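Local coordinates for protein microbial serine proteinases; subtilisin (Bacillus subtilis, PDB 2GKO) that probably hydrolyses peptide bonds in proteins as a cold-adapted, calcium-loaded serine endopeptidase of the subtilisin family, at residues 174-178 / 179-183; 5-8 / 9-12. One frame throughout, in Å; residues are numbered along the deposited sequence.

Interaction 1. Residues 174-178 / 179-183; sequences GSIGY and PGALV. With NA (sodium ion), chain F.
The loop between strands 161-165 and 186-192 carries a sodium site, and its two halves are tied where Ala181 N donates to Gly177 O, at 2.8 Å. The bond is bent, 134° at the hydrogen. The peptide between Tyr178 and Pro179 is cis, the form that proline tolerates better than other residues, and it leads straight into a type I turn from Pro179 to Leu182, closed by Leu182 N on Pro179 O at 3.0 Å. Tyr178 CG, anti to the carbonyl carbon (chi1 -65°), carries the ring to Ala181, whose methyl lies over one face, displaced toward the rim, in a CH-pi contact with CB 4.0 Å from the ring centroid. Leu182 arrives at the ring's edge instead, CD2 standing 3.8 Å from Tyr178 CD1, with the two side chains crossing at about a right angle. Ile176, extended with CG1 anti to its backbone N (chi1 -170°), lays CD1 3.7 Å from Ala181 CA. Small Ala181 thus fits between an aliphatic chain and an aromatic face. The same turn directs Gly180 O and Leu182 O to the sodium ion, each at 2.3 Å; two waters and Ala185 O complete the five ligands. A tyrosine–cis-proline step followed by converging carbonyls is consistent with the weak cation site of subtilisins, here holding sodium.

Interaction 2. Residues 5-8 / 9-12; sequences STPW and GIKA
The ammonium group of Lys11 is held by two oxygens of one residue: NZ donates to Thr6 O at 2.6 Å, lying in the plane of that carbonyl, and to Thr6 OG1 at 2.9 Å. That hydroxyl also has a bond to Leu19 O, so it links the lysine to the chain beyond the helix. The Lys11 chain runs back toward the helix start and bends at its last torsion (chi4 84°), turning NZ onto Thr6. A long, flexible cation suits this place because it can reach back past the first turn to a carbonyl that precedes the helix.

Pro7 is the N-cap of helix 8-14, and its carbonyl opens the hydrogen-bond ladder: Lys11 N meets Pro7 O at 3.0 Å with a nearly straight angle of 171°, while Ile10 N adds a weak bond to the same oxygen. The next rung is Ala12 N to Trp8 O, 2.7 Å. Proline has no polar side chain to cap with, so the start rests on its carbonyl; its ring restricts phi, and an extended psi keeps it outside the helical region. The ring also packs on the helix, where Pro7 CD lies 3.9 Å from Ile10 CG1, the two side chains side by side and pointing the same way.

Beyond the N-cap, the Trp8 indole folds over the backbone of Gly9, because CG sits between the tryptophan's own backbone N and carbonyl carbon (chi1 83°). Gly9 N lies over one face of the indole, and Gly9 CA makes a CH-pi contact with the six-membered ring, 4.1 Å from its centroid. Ala12 CB meets the same ring obliquely, 4.0 Å from Trp8 CE3, while Trp8 NE1 bonds to Ala231 O.

Overall arrangement
Both contacts are local and largely buried, yet they lie on opposite sides of the chain's centre, their own centres about 27 Å apart, and share no element of the fold. Interaction 1 shapes an irregular loop between two strands of the main sheet, where Pro179 and Leu182 pack against helix 146-157; interaction 2 starts the N-terminal helix 8-14. Both use carbonyl–amide bonds, but the loop adds two carbonyls on a sodium ion and the helix start a lysine ammonium group. Each pairs an aromatic face with a small neighbour beside a proline, which follows a cis peptide in interaction 1 and sits at the N-cap in interaction 2.

Interaction 1. Residues 174-178 / 179-183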
ATOM      1  N   GLY A 174       9.043  17.886  -5.305  1.00 13.43           N
ATOM      2  CA  GLY A 174       8.662  17.523  -6.650  1.00 12.78           C
ATOM      3  C   GLY A 174       9.182  16.177  -7.136  1.00 13.06           C
ATOM      4  O   GLY A 174       9.152  15.884  -8.330  1.00 14.43           O
ATOM      5  N   SER A 175       9.661  15.349  -6.212  1.00 12.88           N
ATOM      6  CA  SER A 175      10.233  14.047  -6.554  1.00 12.54           C
ATOM      7  C   SER A 175       9.220  12.896  -6.618  1.00 12.54           C
ATOM      8  O   SER A 175       9.567  11.771  -7.003  1.00 12.42           O
ATOM      9  CB  SER A 175      11.365  13.706  -5.575  1.00 12.75           C
ATOM     10  OG  SER A 175      10.995  13.852  -4.209  1.00 11.88           O
ATOM     11  N   ILE A 176       7.965  13.166  -6.253  1.00 11.28           N
ATOM     12  CA  ILE A 176       6.905  12.186  -6.352  1.00 11.46           C
ATOM     13  C   ILE A 176       6.815  11.600  -7.755  1.00 11.80           C
ATOM     14  O   ILE A 176       6.950  12.313  -8.754  1.00 12.15           O
ATOM     15  CB  ILE A 176       5.554  12.802  -5.881  1.00 10.79           C
ATOM     16  CG1 ILE A 176       4.486  11.713  -5.745  1.00 10.69           C
ATOM     17  CG2 ILE A 176       5.072  13.873  -6.836  1.00 12.00           C
ATOM     18  CD1 ILE A 176       3.144  12.226  -5.265  1.00 12.03           C
ATOM     19  N   GLY A 177       6.601  10.295  -7.838  1.00 11.60           N
ATOM     20  CA  GLY A 177       6.503   9.609  -9.111  1.00 11.66           C
ATOM     21  C   GLY A 177       5.132   9.001  -9.303  1.00 11.65           C
ATOM     22  O   GLY A 177       4.200   9.281  -8.546  1.00 10.30           O
ATOM     23  N   TYR A 178       5.045   8.165 -10.329  1.00 11.85           N
ATOM     24  CA  TYR A 178       3.806   7.594 -10.821  1.00 12.13           C
ATOM     25  C   TYR A 178       3.799   6.079 -10.595  1.00 11.46           C
ATOM     26  O   TYR A 178       4.821   5.435 -10.758  1.00 11.33           O
ATOM     27  CB  TYR A 178       3.679   7.913 -12.326  1.00 12.13           C
ATOM     28  CG  TYR A 178       3.546   9.382 -12.583  1.00 13.24           C
ATOM     29  CD1 TYR A 178       2.305   9.990 -12.566  1.00 13.15           C
ATOM     30  CD2 TYR A 178       4.682  10.172 -12.825  1.00 15.23           C
ATOM     31  CE1 TYR A 178       2.183  11.335 -12.794  1.00 13.97           C
ATOM     32  CE2 TYR A 178       4.571  11.515 -13.042  1.00 15.43           C
ATOM     33  CZ  TYR A 178       3.323  12.100 -13.022  1.00 16.83           C
ATOM     34  OH  TYR A 178       3.203  13.459 -13.226  1.00 18.90           O
ATOM     35  N   PRO A 179       2.652   5.466 -10.303  1.00 11.92           N
ATOM     36  CA  PRO A 179       1.322   6.087 -10.298  1.00 11.81           C
ATOM     37  C   PRO A 179       0.919   6.917  -9.084  1.00 11.84           C
ATOM     38  O   PRO A 179      -0.175   7.446  -9.094  1.00 12.50           O
ATOM     39  CB  PRO A 179       0.395   4.865 -10.422  1.00 11.76           C
ATOM     40  CG  PRO A 179       1.154   3.736  -9.703  1.00 12.13           C
ATOM     41  CD  PRO A 179       2.594   4.008 -10.047  1.00 12.72           C
ATOM     42  N   GLY A 180       1.762   7.015  -8.056  1.00 11.34           N
ATOM     43  CA  GLY A 180       1.439   7.759  -6.852  1.00 11.69           C
ATOM     44  C   GLY A 180       0.919   9.165  -7.107  1.00 11.20           C
ATOM     45  O   GLY A 180      -0.052   9.587  -6.469  1.00 11.54           O
ATOM     46  N   ALA A 181       1.533   9.863  -8.069  1.00 11.31           N
ATOM     47  CA  ALA A 181       1.226  11.260  -8.333  1.00 11.18           C
ATOM     48  C   ALA A 181      -0.095  11.447  -9.071  1.00 11.91           C
ATOM     49  O   ALA A 181      -0.541  12.579  -9.246  1.00 12.26           O
ATOM     50  CB  ALA A 181       2.338  11.880  -9.150  1.00 10.97           C
ATOM     51  N   LEU A 182      -0.722  10.365  -9.509  1.00 11.98           N
ATOM     52  CA  LEU A 182      -2.016  10.452 -10.184  1.00 12.33           C
ATOM     53  C   LEU A 182      -3.110  10.928  -9.265  1.00 12.81           C
ATOM     54  O   LEU A 182      -3.133  10.608  -8.082  1.00 12.55           O
ATOM     55  CB  LEU A 182      -2.416   9.113 -10.769  1.00 11.98           C
ATOM     56  CG  LEU A 182      -1.487   8.583 -11.825  1.00 11.44           C
ATOM     57  CD1 LEU A 182      -1.935   7.212 -12.255  1.00 12.04           C
ATOM     58  CD2 LEU A 182      -1.405   9.560 -13.013  1.00 13.28           C
ATOM     59  N   VAL A 183      -4.047  11.687  -9.806  1.00 13.74           N
ATOM     60  CA  VAL A 183      -5.102  12.218  -8.971  1.00 14.68           C
ATOM     61  C   VAL A 183      -5.993  11.109  -8.374  1.00 14.31           C
ATOM     62  O   VAL A 183      -6.542  11.275  -7.296  1.00 13.73           O
ATOM     63  CB  VAL A 183      -5.929  13.314  -9.721  1.00 15.83           C
ATOM     64  CG1 VAL A 183      -6.904  12.686 -10.711  1.00 16.32           C
ATOM     65  CG2 VAL A 183      -6.637  14.199  -8.728  1.00 16.31           C
TER
HETATM   66 NA    NA F 614      -1.996  10.676  -6.053  1.00 13.19          NA
HETATM   67  O   HOH W   1      -2.002  11.179  -3.737  1.00 10.62           O
HETATM   68  O   HOH W   2      -1.435  12.964  -6.262  1.00 10.51           O

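Interaction 2. Residues 5-8 / 9-12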
ATOM      1  N   SER A   5       5.708 -10.458  16.186  1.00 20.63           N
ATOM      2  CA  SER A   5       4.280 -10.619  15.933  1.00 19.54           C
ATOM      3  C   SER A   5       3.723  -9.345  15.317  1.00 17.81           C
ATOM      4  O   SER A   5       3.024  -9.392  14.314  1.00 16.71           O
ATOM      5  CB  SER A   5       3.532 -10.933  17.235  1.00 19.65           C
ATOM      6  OG  SER A   5       4.017 -12.150  17.799  1.00 22.61           O
ATOM      7  N   THR A   6       4.036  -8.208  15.936  1.00 16.52           N
ATOM      8  CA  THR A   6       3.557  -6.900  15.514  1.00 16.10           C
ATOM      9  C   THR A   6       4.751  -5.972  15.413  1.00 15.30           C
ATOM     10  O   THR A   6       5.215  -5.387  16.389  1.00 14.41           O
ATOM     11  CB  THR A   6       2.510  -6.363  16.472  1.00 16.60           C
ATOM     12  OG1 THR A   6       3.029  -6.416  17.814  1.00 17.39           O
ATOM     13  CG2 THR A   6       1.296  -7.295  16.467  1.00 17.21           C
ATOM     14  N   PRO A   7       5.307  -5.892  14.213  1.00 13.77           N
ATOM     15  CA  PRO A   7       6.368  -4.935  13.915  1.00 13.05           C
ATOM     16  C   PRO A   7       6.051  -3.493  14.277  1.00 11.67           C
ATOM     17  O   PRO A   7       4.891  -3.107  14.432  1.00 11.21           O
ATOM     18  CB  PRO A   7       6.492  -5.080  12.400  1.00 12.40           C
ATOM     19  CG  PRO A   7       6.185  -6.512  12.169  1.00 12.74           C
ATOM     20  CD  PRO A   7       5.022  -6.764  13.057  1.00 13.29           C
ATOM     21  N   TRP A   8       7.092  -2.671  14.382  1.00 12.05           N
ATOM     22  CA  TRP A   8       6.908  -1.291  14.850  1.00 11.98           C
ATOM     23  C   TRP A   8       5.865  -0.535  14.058  1.00 12.24           C
ATOM     24  O   TRP A   8       5.049   0.213  14.598  1.00 11.96           O
ATOM     25  CB  TRP A   8       8.240  -0.510  14.890  1.00 12.66           C
ATOM     26  CG  TRP A   8       8.673   0.091  13.575  1.00 11.16           C
ATOM     27  CD1 TRP A   8       9.567  -0.444  12.694  1.00 11.33           C
ATOM     28  CD2 TRP A   8       8.266   1.349  13.017  1.00 11.19           C
ATOM     29  NE1 TRP A   8       9.721   0.392  11.613  1.00  9.60           N
ATOM     30  CE2 TRP A   8       8.921   1.493  11.777  1.00 10.42           C
ATOM     31  CE3 TRP A   8       7.385   2.364  13.427  1.00 11.22           C
ATOM     32  CZ2 TRP A   8       8.746   2.617  10.967  1.00 11.01           C
ATOM     33  CZ3 TRP A   8       7.200   3.474  12.623  1.00 12.39           C
ATOM     34  CH2 TRP A   8       7.886   3.592  11.394  1.00 13.53           C
ATOM     35  N   GLY A   9       5.823  -0.745  12.744  1.00 11.57           N
ATOM     36  CA  GLY A   9       4.860  -0.014  11.945  1.00 11.49           C
ATOM     37  C   GLY A   9       3.415  -0.462  12.142  1.00 10.90           C
ATOM     38  O   GLY A   9       2.498   0.338  12.000  1.00 11.52           O
ATOM     39  N   ILE A  10       3.231  -1.745  12.462  1.00 11.58           N
ATOM     40  CA  ILE A  10       1.915  -2.278  12.795  1.00 12.16           C
ATOM     41  C   ILE A  10       1.461  -1.650  14.116  1.00 12.53           C
ATOM     42  O   ILE A  10       0.364  -1.135  14.205  1.00 12.43           O
ATOM     43  CB  ILE A  10       1.924  -3.818  12.860  1.00 12.15           C
ATOM     44  CG1 ILE A  10       2.280  -4.423  11.480  1.00 13.45           C
ATOM     45  CG2 ILE A  10       0.600  -4.356  13.326  1.00 12.95           C
ATOM     46  CD1 ILE A  10       1.462  -3.916  10.310  1.00 12.90           C
ATOM     47  N   LYS A  11       2.326  -1.688  15.121  1.00 12.93           N
ATOM     48  CA  LYS A  11       2.033  -1.057  16.403  1.00 13.54           C
ATOM     49  C   LYS A  11       1.782   0.423  16.208  1.00 13.69           C
ATOM     50  O   LYS A  11       0.876   0.988  16.799  1.00 14.87           O
ATOM     51  CB  LYS A  11       3.158  -1.282  17.407  1.00 13.08           C
ATOM     52  CG  LYS A  11       3.323  -2.717  17.854  1.00 14.48           C
ATOM     53  CD  LYS A  11       4.284  -2.787  19.062  1.00 16.90           C
ATOM     54  CE  LYS A  11       4.351  -4.161  19.697  1.00 17.41           C
ATOM     55  NZ  LYS A  11       5.299  -5.070  19.015  1.00 19.39           N
ATOM     56  N   ALA A  12       2.572   1.074  15.350  1.00 13.41           N
ATOM     57  CA  ALA A  12       2.378   2.503  15.101  1.00 13.31           C
ATOM     58  C   ALA A  12       1.045   2.839  14.470  1.00 13.67           C
ATOM     59  O   ALA A  12       0.331   3.726  14.924  1.00 14.42           O
ATOM     60  CB  ALA A  12       3.510   3.055  14.274  1.00 12.68           C
TER